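Long-range contacts in metallo-beta-lactamase 1 (Acinetobacter baumannii, PDB 5MMD), which probably hydrolyses beta-lactam antibiotics to substituted beta-amino acids in the periplasm, using zinc ions bound in its active site: residues F130-Y135 against V146-S151; E12-V17 against S152-G157; P6-E11 against E58-W63; K44-D49 against E70-I75; L19-S24 against L31-G36. All blocks are in the same frame, centred on the assembly; numbering follows the deposited sequence.

How the contacts relate
Starting from the N terminus, residues 6-11 open contact 3 and residues 12-17 open contact 2. Contact 5 then opens and closes as a hairpin (19-24 with 31-36), nested inside the loops of both. Contact 4 starts at 44-49. Contact 3 closes on helix 54-66 before contact 4 closes at 70-75, so these two cross. Contact 1 (130-135 with 146-151) forms later, in series with contacts 3, 4 and 5. Contact 2, which crosses contact 3, finally closes at 152-157 and encloses contacts 1, 4 and 5. Contacts 4 and 5 pair strands within the seven-stranded sheet, contact 1 within the five-stranded one. Contact 2 joins the two sheets, and contact 3 docks the helix.

Contact 1: F130-Y135 against V146-S151; sequences FLEVYY and VVWIPS
In the antiparallel beta hairpin of strands 131-134 and 146-149, Glu132 pairs with Trp148 and Tyr134 with Val146. Each pair exchanges two backbone hydrogen bonds. The one from Trp148 N to Glu132 O is short, at 2.6 Å, and almost straight at 178°; that from Glu132 N to Trp148 O measures 2.8 Å. Between these rungs sits the non-hydrogen-bonded pair Val133 and Val147.

On the face carrying Glu132, Trp148, Tyr134 and Val146, the side chains of Glu132 and Trp148 run side by side. The extended Glu132 chain brings OE1 to the indole edge, 3.4 Å from Trp148 CD1, with carboxylate and ring planes 46° apart, while its CD rests 3.9 Å from Pro150 CG. A glutamate suits this place, since its chain can pack along indole and proline while the residue stays partly exposed. Beside them Tyr134 aligns with Val146, whose CG2 meets the phenol near the ring plane; Tyr134 also makes a cation-pi contact with Lys190. The other face is aliphatic: Leu131 CB lies 4.0 Å from Val147 CG1, and Leu131 CD2 flanks Ile149 CG1.

At the end of the hairpin, water 1 sits over the centre of the Phe130 ring. It donates to Phe130 O (2.9 Å) and also bonds Ser151 OG. Leu131 packs on Phe46 and Ile48 of the other sheet, Val147 on Ile48, apolar face against apolar face as in the alpha-beta/beta-alpha sandwich of metallo-beta-lactamases.

Contact 2: E12-V17 against S152-G157; sequences EIDNGV and SKILYG
The apolar part of this small contact rests on one methyl group, CD1 of Ile154. It meets Val17 tip to tip, 4.0 Å from Val17 CG2 and only slightly farther from CG1, so that it abuts both branches of the valine. The isoleucine reaches this far because its chain is extended, with CG1 anti to the carbonyl carbon (chi1 -66°) and CD1 continuing outward at chi2 168°. Branched aliphatic residues fit the place well: both are buried, and both belong to strand segments that present them to each other.

Carbon-to-oxygen packing adds a second kind of contact. The side chain of Asp14 lies obliquely across Ile154, with OD2 at 3.6 Å and CB at 3.8 Å from Ile154 CD1. The same OD2 comes to 3.7 Å from Ser152 CB. The carboxylate thus borders the hydrophobic spot, on a residue that remains partly exposed.

Hydrogen bonding belongs to the turn itself. Residues Asp14 to Val17 form a type II beta turn, in which Val17 N donates to Asp14 O (3.0 Å). Gly16 takes the positive phi of 64° that this turn commonly assigns to glycine. Asn15 N bonds Asp14 OD1 at 2.7 Å, approaching from above the carboxylate plane. Val17 O receives Ile13 N at 2.9 Å and, weakly, Asp14 N, which marks a classic beta bulge.

The contact therefore bridges the two sheets: the turn between strands 9-14 and 17-26 meets the start of strand 154-158, while Ile154 also leans on Ile149 and Ile196 of the flanking strands, and Ile13 touches Val198.

Contact 3: P6-E11 against E58-W63; sequences PGLEVE and EKLVDW
With CG1 of Val10 anti to the backbone N (chi1 178°) and CG of Trp63 likewise anti to its own N (chi1 180°), the two side chains come from opposite directions and meet in a CH-pi contact. The methyl CG1 sits over the indole, 3.6 Å from the centroid of the six-membered ring and 15° off its normal, closest to Trp63 CZ2 at 3.5 Å. The other branch, CG2, crosses Leu60 at about a right angle, 4.0 Å from Leu60 CD1. A valine serves both neighbours because its methyls diverge at CB.

Leu8 reaches the helix backbone instead. Its CD2 lies 3.5 Å from Leu60 N and 3.7 Å from Leu60 CB, with Lys59 CB next to it at 3.9 Å. Lys59 offers only the base of its chain here; its NZ bends away to Ser55 OG, which suits an exposed position on the helix.

Trp63 also meets Phe18 edge to face, and Leu60 touches His20 and Pro51, so the helix residues join the strand, its neighbour and a loop. Helix 54-66 thus packs on the face of the sheet at its edge strand 9-14 and the loop before it; helices covering the outer faces of the sheets are the hallmark of the alpha-beta/beta-alpha sandwich.

Contact 4: K44-D49 against E70-I75; sequences KAFIID and ELAGSI
Five backbone hydrogen bonds join Ala45, Ile47 and Asp49 to strand 70-75, with donors and acceptors alternating as parallel pairing requires. Ala45 N donates to Glu70 O at 2.6 Å and Ala45 O receives Ala72 N. Ile47 uses both its groups in turn, N to Gly73 O and O from Ile75 N, each at 2.9 Å. Asp49 N then binds Ile75 O at 2.7 Å. The register slips by one residue at Ala72: Ala45 pairs with Leu71, but Ile47 with Ser74.

Gly73 O has a second neighbour, lying 3.6 Å above the plane of the Phe46 ring and over its centre. Glycine suits this site: at phi 157° a CB would jam against the preceding carbonyl O and sit tight against Phe46 CE2. Ile75 CB meets the edge of the same ring in plane. On the sheet face carrying Ala45, Ile47 and Leu71, the side chains of Ile47 and Leu71 meet at an angle, CD1 to CD1 3.9 Å, beneath helix 54-66.

Beyond the strand end, Asp49 OD2 is held by Tyr156 OH and Thr77 OG1. Its side chain lies about 7 Å from a bound zinc ion, so these bonds fix a residue bordering the metal site. Strand, helix 54-66 and parallel strand together form a beta-alpha-beta unit, leading into the zinc-binding loop of the metallo-beta-lactamase fold.

Contact 5: L19-S24 against L31-G36; sequences LHKSYS and LVSSNG
Over one face of the His20 imidazole lies Gly36 CA, 3.1 Å above the plane and offset toward the rim, in a CH-pi contact. Placed between the backbone N and the carbonyl carbon (chi1 66°), the ring leans across to the partner strand, and glycine leaves room for it. At the ring edge ND1 bonds water 2 (2.8 Å), while NE2 makes a weak hydrogen bond to Asp49 O. The Tyr23 ring carries Ser33 CB over one face, 4.0 Å from its centroid; a small serine fits beneath the phenol, whose OH reaches Glu9 OE1. The Asn35 amide accepts Lys21 NZ through OD1 at 2.7 Å, the nitrogen tilted 18° from the carbonyl plane. Its ND2 donates to Gly202 O and Pro199 O, which sets the orientation of the amide. Lys21 arrives by bending at chi3 and chi4, and NZ also donates to water 3.

Paired backbone bonds link His20 to Gly36, Ser22 to Ser34 and Ser24 to Val32 in an antiparallel hairpin. Ser34 O accepts Ser22 N at 3.0 Å and a hydrogen bond from water 2, whose oxygen is 2.9 Å away; that water also bonds Ser22 OG, which is hydrogen-bonded to Trp52 N as well. Leu19 CD1 packs on Asn35 CB at 3.7 Å.

Small and polar residues thus dominate strand 32-36, and their outward bonds reach the metal site. Ser33 O holds ND1 of the zinc ligand His201, and Ser34 OG binds Lys83 NZ beside Asp82. The hairpin is consistent with a second shell that orients zinc ligands through backbone and hydroxyl groups.

Contact 1: F130-Y135 against V146-S151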
# COMPACT_ATOMS: atom_id res chain seq x y z
N PHE A 130 15.97 -4.45 0.91
CA PHE A 130 15.23 -4.45 2.19
C PHE A 130 13.72 -4.55 1.93
O PHE A 130 12.99 -5.12 2.75
CB PHE A 130 15.55 -3.21 3.02
CG PHE A 130 15.33 -3.39 4.50
CD1 PHE A 130 14.20 -2.87 5.12
CD2 PHE A 130 16.25 -4.08 5.28
CE1 PHE A 130 13.99 -3.03 6.47
CE2 PHE A 130 16.04 -4.23 6.65
CZ PHE A 130 14.90 -3.71 7.24
N LEU A 131 13.26 -4.01 0.80
CA LEU A 131 11.86 -4.16 0.38
C LEU A 131 11.78 -4.99 -0.90
O LEU A 131 12.54 -4.74 -1.86
CB LEU A 131 11.18 -2.80 0.16
CG LEU A 131 11.27 -1.81 1.31
CD1 LEU A 131 10.66 -0.46 0.86
CD2 LEU A 131 10.54 -2.34 2.56
N GLU A 132 10.90 -5.98 -0.92
CA GLU A 132 10.68 -6.74 -2.13
C GLU A 132 9.24 -6.46 -2.52
O GLU A 132 8.30 -6.54 -1.69
CB GLU A 132 10.92 -8.23 -1.93
CG GLU A 132 12.32 -8.53 -1.38
CD GLU A 132 12.60 -10.02 -1.22
OE1 GLU A 132 11.65 -10.84 -1.19
OE2 GLU A 132 13.79 -10.38 -1.19
N VAL A 133 9.09 -6.09 -3.79
CA VAL A 133 7.79 -5.75 -4.37
C VAL A 133 7.33 -6.88 -5.26
O VAL A 133 8.13 -7.47 -5.97
CB VAL A 133 7.86 -4.44 -5.14
CG1 VAL A 133 6.46 -4.00 -5.65
CG2 VAL A 133 8.47 -3.37 -4.29
N TYR A 134 6.05 -7.19 -5.20
CA TYR A 134 5.47 -8.27 -5.97
C TYR A 134 4.08 -7.93 -6.52
O TYR A 134 3.20 -7.45 -5.79
CB TYR A 134 5.34 -9.52 -5.12
CG TYR A 134 4.59 -10.70 -5.72
CD1 TYR A 134 5.00 -11.28 -6.89
CD2 TYR A 134 3.49 -11.26 -5.06
CE1 TYR A 134 4.34 -12.37 -7.44
CE2 TYR A 134 2.82 -12.36 -5.59
CZ TYR A 134 3.27 -12.91 -6.79
OH TYR A 134 2.63 -14.00 -7.37
N TYR A 135 3.89 -8.23 -7.79
CA TYR A 135 2.56 -8.18 -8.39
C TYR A 135 1.88 -9.55 -8.41
O TYR A 135 2.29 -10.44 -9.16
CB TYR A 135 2.68 -7.63 -9.80
CG TYR A 135 1.38 -7.57 -10.56
CD1 TYR A 135 0.37 -6.70 -10.18
CD2 TYR A 135 1.19 -8.36 -11.69
CE1 TYR A 135 -0.83 -6.63 -10.91
CE2 TYR A 135 -0.01 -8.29 -12.42
CZ TYR A 135 -1.00 -7.43 -12.00
OH TYR A 135 -2.17 -7.35 -12.72
N VAL A 146 1.93 -5.71 -3.74
CA VAL A 146 2.27 -5.92 -2.33
C VAL A 146 3.75 -5.76 -2.09
O VAL A 146 4.55 -5.85 -3.02
CB VAL A 146 1.86 -7.31 -1.81
CG1 VAL A 146 0.35 -7.55 -2.07
CG2 VAL A 146 2.69 -8.40 -2.43
N VAL A 147 4.11 -5.46 -0.84
CA VAL A 147 5.51 -5.21 -0.49
C VAL A 147 5.90 -6.01 0.72
O VAL A 147 5.26 -5.91 1.77
CB VAL A 147 5.75 -3.73 -0.23
CG1 VAL A 147 7.19 -3.48 0.08
CG2 VAL A 147 5.28 -2.87 -1.43
N TRP A 148 6.96 -6.79 0.56
CA TRP A 148 7.44 -7.75 1.54
C TRP A 148 8.69 -7.22 2.17
O TRP A 148 9.59 -6.72 1.47
CB TRP A 148 7.69 -9.07 0.88
CG TRP A 148 8.28 -10.19 1.68
CD1 TRP A 148 9.49 -10.80 1.44
CD2 TRP A 148 7.68 -10.91 2.77
NE1 TRP A 148 9.69 -11.85 2.31
CE2 TRP A 148 8.60 -11.93 3.15
CE3 TRP A 148 6.48 -10.80 3.46
CZ2 TRP A 148 8.35 -12.82 4.19
CZ3 TRP A 148 6.23 -11.69 4.52
CH2 TRP A 148 7.15 -12.70 4.85
N ILE A 149 8.74 -7.30 3.50
CA ILE A 149 9.93 -6.94 4.25
C ILE A 149 10.54 -8.24 4.78
O ILE A 149 10.13 -8.74 5.82
CB ILE A 149 9.61 -6.01 5.41
CG1 ILE A 149 8.60 -4.96 4.96
CG2 ILE A 149 10.92 -5.39 5.96
CD1 ILE A 149 8.24 -3.99 6.05
N PRO A 150 11.52 -8.79 4.05
CA PRO A 150 11.92 -10.17 4.36
C PRO A 150 12.55 -10.29 5.75
O PRO A 150 12.42 -11.29 6.46
CB PRO A 150 12.90 -10.52 3.24
CG PRO A 150 13.25 -9.24 2.57
CD PRO A 150 12.16 -8.28 2.82
N SER A 151 13.20 -9.22 6.17
CA SER A 151 13.92 -9.29 7.40
C SER A 151 12.99 -9.41 8.61
O SER A 151 13.35 -10.07 9.59
CB SER A 151 14.82 -8.07 7.55
OG SER A 151 14.04 -6.92 7.45
O HOH W 1 14.09 -6.65 4.95

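Contact 2: E12-V17 against S152-G157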
# COMPACT_ATOMS: atom_id res chain seq x y z
N GLU A 12 4.23 2.76 15.92
CA GLU A 12 5.23 1.70 15.73
C GLU A 12 4.60 0.32 15.78
O GLU A 12 3.91 0.00 16.75
CB GLU A 12 6.33 1.80 16.78
CG GLU A 12 7.54 0.97 16.45
CD GLU A 12 8.52 0.86 17.62
OE1 GLU A 12 8.72 -0.27 18.12
OE2 GLU A 12 9.09 1.89 18.04
N ILE A 13 4.87 -0.55 14.80
CA ILE A 13 4.33 -1.92 14.83
C ILE A 13 5.39 -3.01 14.93
O ILE A 13 5.07 -4.15 15.25
CB ILE A 13 3.40 -2.22 13.61
CG1 ILE A 13 4.17 -2.28 12.28
CG2 ILE A 13 2.25 -1.22 13.53
CD1 ILE A 13 3.27 -2.54 11.08
N ASP A 14 6.65 -2.65 14.69
CA ASP A 14 7.80 -3.52 14.87
C ASP A 14 9.03 -2.60 14.87
O ASP A 14 8.89 -1.42 14.61
CB ASP A 14 7.88 -4.57 13.77
CG ASP A 14 8.77 -5.73 14.12
OD1 ASP A 14 9.47 -5.70 15.17
OD2 ASP A 14 8.78 -6.68 13.32
N ASN A 15 10.20 -3.13 15.23
CA ASN A 15 11.40 -2.31 15.27
C ASN A 15 11.65 -1.72 13.88
O ASN A 15 11.77 -2.45 12.89
CB ASN A 15 12.62 -3.12 15.75
CG ASN A 15 12.56 -3.51 17.24
OD1 ASN A 15 11.92 -2.84 18.05
ND2 ASN A 15 13.23 -4.58 17.59
N GLY A 16 11.69 -0.40 13.80
CA GLY A 16 11.88 0.28 12.53
C GLY A 16 10.79 0.10 11.50
O GLY A 16 11.04 0.27 10.31
N VAL A 17 9.58 -0.19 11.95
CA VAL A 17 8.47 -0.26 11.03
C VAL A 17 7.31 0.46 11.66
O VAL A 17 6.89 0.11 12.76
CB VAL A 17 8.08 -1.70 10.71
CG1 VAL A 17 6.94 -1.69 9.72
CG2 VAL A 17 9.26 -2.46 10.19
N SER A 152 11.81 -8.78 8.57
CA SER A 152 10.85 -8.91 9.67
C SER A 152 9.61 -9.73 9.29
O SER A 152 8.70 -9.87 10.10
CB SER A 152 10.44 -7.52 10.17
OG SER A 152 10.19 -6.66 9.08
N LYS A 153 9.60 -10.32 8.10
CA LYS A 153 8.47 -11.12 7.59
C LYS A 153 7.12 -10.37 7.73
O LYS A 153 6.09 -10.95 8.10
CB LYS A 153 8.46 -12.48 8.30
CG LYS A 153 9.69 -13.32 7.98
CD LYS A 153 9.46 -14.82 8.18
CE LYS A 153 10.74 -15.64 7.97
NZ LYS A 153 11.41 -15.34 6.69
N ILE A 154 7.15 -9.08 7.37
CA ILE A 154 5.97 -8.22 7.33
C ILE A 154 5.54 -8.06 5.88
O ILE A 154 6.36 -7.73 5.00
CB ILE A 154 6.26 -6.84 7.99
CG1 ILE A 154 6.52 -7.05 9.50
CG2 ILE A 154 5.11 -5.85 7.72
CD1 ILE A 154 7.10 -5.85 10.27
N LEU A 155 4.29 -8.37 5.60
CA LEU A 155 3.73 -8.15 4.28
C LEU A 155 2.76 -6.97 4.28
O LEU A 155 1.76 -6.97 5.00
CB LEU A 155 3.03 -9.40 3.76
CG LEU A 155 2.51 -9.23 2.32
CD1 LEU A 155 3.66 -9.08 1.28
CD2 LEU A 155 1.62 -10.41 1.94
N TYR A 156 3.08 -5.93 3.51
CA TYR A 156 2.14 -4.86 3.27
C TYR A 156 1.26 -5.25 2.07
O TYR A 156 1.73 -5.30 0.94
CB TYR A 156 2.82 -3.53 3.00
CG TYR A 156 1.81 -2.45 2.67
CD1 TYR A 156 1.02 -1.87 3.67
CD2 TYR A 156 1.60 -2.06 1.35
CE1 TYR A 156 0.08 -0.88 3.37
CE2 TYR A 156 0.65 -1.10 1.04
CZ TYR A 156 -0.10 -0.49 2.05
OH TYR A 156 -1.03 0.46 1.70
N GLY A 157 0.01 -5.55 2.35
CA GLY A 157 -0.91 -6.03 1.34
C GLY A 157 -1.54 -4.92 0.53
O GLY A 157 -2.01 -5.16 -0.58

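Contact 3: P6-E11 against E58-W63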
# COMPACT_ATOMS: atom_id res chain seq x y z
N PRO A 6 -9.77 14.28 10.75
CA PRO A 6 -8.64 14.07 11.65
C PRO A 6 -7.30 13.92 10.91
O PRO A 6 -7.22 13.61 9.72
CB PRO A 6 -9.00 12.77 12.36
CG PRO A 6 -9.89 12.07 11.44
CD PRO A 6 -10.60 13.08 10.61
N GLY A 7 -6.24 14.14 11.67
CA GLY A 7 -4.90 14.23 11.12
C GLY A 7 -4.13 12.92 11.08
O GLY A 7 -4.60 11.89 11.57
N LEU A 8 -2.94 13.00 10.47
CA LEU A 8 -2.05 11.88 10.31
C LEU A 8 -1.75 11.21 11.65
O LEU A 8 -1.47 11.89 12.62
CB LEU A 8 -0.73 12.33 9.67
CG LEU A 8 0.35 11.27 9.40
CD1 LEU A 8 -0.05 10.44 8.20
CD2 LEU A 8 1.71 11.94 9.17
N GLU A 9 -1.77 9.89 11.68
CA GLU A 9 -1.33 9.12 12.84
C GLU A 9 -0.10 8.30 12.44
O GLU A 9 -0.03 7.79 11.33
CB GLU A 9 -2.43 8.19 13.33
CG GLU A 9 -3.62 8.88 13.83
CD GLU A 9 -4.84 7.95 13.99
OE1 GLU A 9 -5.97 8.48 13.96
OE2 GLU A 9 -4.66 6.70 14.11
N VAL A 10 0.86 8.19 13.36
CA VAL A 10 2.00 7.32 13.17
C VAL A 10 2.22 6.45 14.39
O VAL A 10 2.32 6.94 15.53
CB VAL A 10 3.29 8.12 12.87
CG1 VAL A 10 4.49 7.16 12.71
CG2 VAL A 10 3.13 8.94 11.63
N GLU A 11 2.28 5.14 14.15
CA GLU A 11 2.32 4.13 15.19
C GLU A 11 3.40 3.07 14.92
O GLU A 11 3.46 2.52 13.83
CB GLU A 11 0.95 3.47 15.27
CG GLU A 11 0.85 2.13 15.93
CD GLU A 11 -0.60 1.61 15.89
OE1 GLU A 11 -0.90 0.67 16.66
OE2 GLU A 11 -1.41 2.14 15.05
N GLU A 58 3.28 15.90 3.75
CA GLU A 58 4.27 16.79 4.38
C GLU A 58 4.43 16.47 5.86
O GLU A 58 5.57 16.48 6.37
CB GLU A 58 3.92 18.28 4.24
CG GLU A 58 4.95 19.18 4.97
CD GLU A 58 4.59 19.50 6.44
OE1 GLU A 58 3.40 19.35 6.81
OE2 GLU A 58 5.49 19.90 7.24
N LYS A 59 3.33 16.20 6.57
CA LYS A 59 3.44 15.90 8.00
C LYS A 59 4.25 14.64 8.25
O LYS A 59 4.95 14.55 9.27
CB LYS A 59 2.05 15.74 8.65
CG LYS A 59 1.28 17.02 8.76
CD LYS A 59 -0.12 16.77 9.38
CE LYS A 59 -0.80 18.06 9.77
NZ LYS A 59 -1.21 18.88 8.60
N LEU A 60 4.13 13.68 7.35
CA LEU A 60 4.80 12.40 7.50
C LEU A 60 6.29 12.59 7.28
O LEU A 60 7.12 12.10 8.05
CB LEU A 60 4.22 11.37 6.53
CG LEU A 60 4.83 9.96 6.60
CD1 LEU A 60 4.58 9.24 7.93
CD2 LEU A 60 4.36 9.12 5.37
N VAL A 61 6.62 13.36 6.26
CA VAL A 61 8.00 13.63 5.90
C VAL A 61 8.65 14.42 7.01
O VAL A 61 9.80 14.15 7.36
CB VAL A 61 8.10 14.37 4.55
CG1 VAL A 61 9.50 14.88 4.32
CG2 VAL A 61 7.72 13.41 3.46
N ASP A 62 7.91 15.35 7.59
CA ASP A 62 8.42 16.13 8.72
C ASP A 62 8.65 15.23 9.95
O ASP A 62 9.65 15.38 10.67
CB ASP A 62 7.45 17.26 9.07
CG ASP A 62 7.98 18.15 10.19
OD1 ASP A 62 9.18 18.52 10.14
OD2 ASP A 62 7.21 18.48 11.11
N TRP A 63 7.73 14.30 10.19
CA TRP A 63 7.88 13.35 11.28
C TRP A 63 9.18 12.54 11.11
O TRP A 63 9.98 12.42 12.04
CB TRP A 63 6.67 12.42 11.36
CG TRP A 63 6.78 11.42 12.46
CD1 TRP A 63 6.41 11.59 13.77
CD2 TRP A 63 7.30 10.09 12.36
NE1 TRP A 63 6.68 10.45 14.50
CE2 TRP A 63 7.22 9.51 13.65
CE3 TRP A 63 7.82 9.33 11.31
CZ2 TRP A 63 7.64 8.23 13.91
CZ3 TRP A 63 8.24 8.04 11.58
CH2 TRP A 63 8.15 7.51 12.86

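Contact 4: K44-D49 against E70-I75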
# COMPACT_ATOMS: atom_id res chain seq x y z
N LYS A 44 17.96 4.96 7.00
CA LYS A 44 17.16 5.43 5.86
C LYS A 44 15.71 5.00 5.97
O LYS A 44 15.43 3.85 6.27
CB LYS A 44 17.74 4.91 4.55
CG LYS A 44 19.25 5.17 4.42
CD LYS A 44 19.91 4.38 3.30
CE LYS A 44 21.42 4.64 3.22
NZ LYS A 44 22.26 4.02 4.31
N ALA A 45 14.81 5.92 5.63
CA ALA A 45 13.36 5.67 5.70
C ALA A 45 12.72 5.54 4.32
O ALA A 45 12.97 6.37 3.43
CB ALA A 45 12.66 6.76 6.46
N PHE A 46 11.92 4.50 4.13
CA PHE A 46 11.22 4.34 2.86
C PHE A 46 9.73 4.38 3.14
O PHE A 46 9.26 3.70 4.07
CB PHE A 46 11.61 3.04 2.17
CG PHE A 46 11.48 3.12 0.68
CD1 PHE A 46 10.27 2.94 0.08
CD2 PHE A 46 12.57 3.43 -0.11
CE1 PHE A 46 10.14 3.03 -1.32
CE2 PHE A 46 12.44 3.52 -1.50
CZ PHE A 46 11.21 3.34 -2.08
N ILE A 47 9.00 5.21 2.41
CA ILE A 47 7.53 5.27 2.54
C ILE A 47 6.83 4.28 1.62
O ILE A 47 7.06 4.29 0.40
CB ILE A 47 7.01 6.64 2.23
CG1 ILE A 47 7.56 7.62 3.22
CG2 ILE A 47 5.47 6.67 2.33
CD1 ILE A 47 7.52 9.06 2.75
N ILE A 48 6.03 3.41 2.21
CA ILE A 48 5.13 2.54 1.45
C ILE A 48 3.70 3.12 1.50
O ILE A 48 3.00 3.02 2.51
CB ILE A 48 5.13 1.10 1.97
CG1 ILE A 48 6.55 0.53 1.95
CG2 ILE A 48 4.15 0.25 1.15
CD1 ILE A 48 6.65 -0.93 2.54
N ASP A 49 3.35 3.72 0.36
CA ASP A 49 2.09 4.45 0.06
C ASP A 49 2.06 5.80 0.75
O ASP A 49 2.42 5.92 1.92
CB ASP A 49 0.87 3.60 0.42
CG ASP A 49 0.61 2.56 -0.63
OD1 ASP A 49 1.18 2.73 -1.72
OD2 ASP A 49 -0.10 1.57 -0.38
N GLU A 70 16.96 9.55 7.43
CA GLU A 70 17.19 10.02 6.06
C GLU A 70 16.05 9.52 5.17
O GLU A 70 15.73 8.34 5.16
CB GLU A 70 18.56 9.53 5.59
CG GLU A 70 18.95 9.99 4.21
CD GLU A 70 20.40 9.68 3.85
OE1 GLU A 70 21.15 9.09 4.67
OE2 GLU A 70 20.80 10.07 2.74
N LEU A 71 15.38 10.40 4.45
CA LEU A 71 14.27 9.91 3.60
C LEU A 71 14.82 9.46 2.27
O LEU A 71 15.46 10.22 1.58
CB LEU A 71 13.22 10.99 3.39
CG LEU A 71 12.01 10.60 2.55
CD1 LEU A 71 11.39 9.25 2.97
CD2 LEU A 71 10.99 11.71 2.69
N ALA A 72 14.54 8.21 1.91
CA ALA A 72 15.09 7.60 0.72
C ALA A 72 14.13 7.64 -0.49
O ALA A 72 14.56 7.70 -1.63
CB ALA A 72 15.47 6.17 1.02
N GLY A 73 12.83 7.62 -0.22
CA GLY A 73 11.84 7.55 -1.29
C GLY A 73 10.48 7.00 -0.88
O GLY A 73 10.24 6.64 0.27
N SER A 74 9.59 6.92 -1.85
CA SER A 74 8.26 6.34 -1.62
C SER A 74 7.90 5.41 -2.77
O SER A 74 8.33 5.63 -3.92
CB SER A 74 7.20 7.44 -1.47
OG SER A 74 6.95 8.03 -2.73
N ILE A 75 7.14 4.37 -2.46
CA ILE A 75 6.51 3.55 -3.45
C ILE A 75 4.97 3.61 -3.27
O ILE A 75 4.47 3.58 -2.13
CB ILE A 75 7.01 2.10 -3.40
CG1 ILE A 75 6.23 1.28 -4.44
CG2 ILE A 75 6.88 1.53 -2.01
CD1 ILE A 75 6.99 0.23 -5.07

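Contact 5: L19-S24 against L31-G36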
# COMPACT_ATOMS: atom_id res chain seq x y z
N LEU A 19 3.38 2.18 11.13
CA LEU A 19 2.13 2.30 10.37
C LEU A 19 1.68 3.76 10.38
O LEU A 19 1.58 4.38 11.44
CB LEU A 19 1.07 1.42 10.99
CG LEU A 19 -0.37 1.52 10.49
CD1 LEU A 19 -0.56 0.70 9.28
CD2 LEU A 19 -1.31 1.04 11.57
N HIS A 20 1.40 4.32 9.20
CA HIS A 20 0.86 5.66 9.16
C HIS A 20 -0.61 5.57 8.67
O HIS A 20 -0.97 4.73 7.83
CB HIS A 20 1.73 6.60 8.30
CG HIS A 20 1.79 6.26 6.83
ND1 HIS A 20 0.84 6.71 5.93
CD2 HIS A 20 2.72 5.61 6.11
CE1 HIS A 20 1.14 6.27 4.72
NE2 HIS A 20 2.31 5.64 4.79
N LYS A 21 -1.45 6.41 9.24
CA LYS A 21 -2.87 6.32 9.00
C LYS A 21 -3.35 7.70 8.74
O LYS A 21 -3.04 8.62 9.49
CB LYS A 21 -3.56 5.68 10.20
CG LYS A 21 -5.01 5.32 9.97
CD LYS A 21 -5.64 4.72 11.25
CE LYS A 21 -4.94 3.48 11.74
NZ LYS A 21 -5.08 2.28 10.83
N SER A 22 -4.05 7.88 7.62
CA SER A 22 -4.57 9.20 7.26
C SER A 22 -5.98 9.07 6.78
O SER A 22 -6.41 7.98 6.43
CB SER A 22 -3.70 9.86 6.19
OG SER A 22 -3.62 9.07 5.03
N TYR A 23 -6.71 10.18 6.78
CA TYR A 23 -8.15 10.14 6.59
C TYR A 23 -8.67 10.94 5.38
O TYR A 23 -8.08 11.93 4.96
CB TYR A 23 -8.85 10.66 7.85
CG TYR A 23 -8.61 9.82 9.08
CD1 TYR A 23 -7.44 9.98 9.83
CD2 TYR A 23 -9.56 8.91 9.54
CE1 TYR A 23 -7.22 9.23 10.97
CE2 TYR A 23 -9.36 8.15 10.70
CZ TYR A 23 -8.18 8.32 11.41
OH TYR A 23 -7.92 7.58 12.56
N SER A 24 -9.82 10.51 4.87
CA SER A 24 -10.57 11.31 3.91
C SER A 24 -12.06 11.02 4.04
O SER A 24 -12.45 9.91 4.39
CB SER A 24 -10.13 11.01 2.46
OG SER A 24 -10.80 11.85 1.54
N LEU A 31 -16.45 8.80 6.45
CA LEU A 31 -15.09 9.06 6.88
C LEU A 31 -14.34 7.74 6.83
O LEU A 31 -14.76 6.79 7.47
CB LEU A 31 -15.08 9.66 8.30
CG LEU A 31 -13.71 10.10 8.83
CD1 LEU A 31 -13.02 11.12 7.92
CD2 LEU A 31 -13.86 10.67 10.26
N VAL A 32 -13.27 7.69 6.03
CA VAL A 32 -12.49 6.50 5.78
C VAL A 32 -11.01 6.75 6.16
O VAL A 32 -10.50 7.87 6.01
CB VAL A 32 -12.59 6.10 4.28
CG1 VAL A 32 -11.88 4.80 3.99
CG2 VAL A 32 -14.03 6.05 3.85
N SER A 33 -10.31 5.75 6.68
CA SER A 33 -8.89 5.90 6.93
C SER A 33 -8.10 5.02 5.94
O SER A 33 -8.61 4.04 5.43
CB SER A 33 -8.54 5.51 8.37
OG SER A 33 -8.77 4.13 8.60
N SER A 34 -6.84 5.34 5.76
CA SER A 34 -5.97 4.58 4.85
C SER A 34 -4.64 4.35 5.50
O SER A 34 -4.13 5.25 6.13
CB SER A 34 -5.80 5.35 3.55
OG SER A 34 -4.68 4.87 2.80
N ASN A 35 -4.07 3.15 5.32
CA ASN A 35 -2.79 2.76 5.92
C ASN A 35 -1.63 2.87 4.94
O ASN A 35 -1.80 2.67 3.74
CB ASN A 35 -2.81 1.32 6.41
CG ASN A 35 -3.86 1.07 7.47
OD1 ASN A 35 -4.18 1.93 8.28
ND2 ASN A 35 -4.41 -0.14 7.45
N GLY A 36 -0.45 3.14 5.46
CA GLY A 36 0.78 2.91 4.71
C GLY A 36 1.87 2.58 5.73
O GLY A 36 1.54 2.48 6.92
O HOH W 2 -1.87 6.89 5.43
O HOH W 3 -8.21 1.75 11.09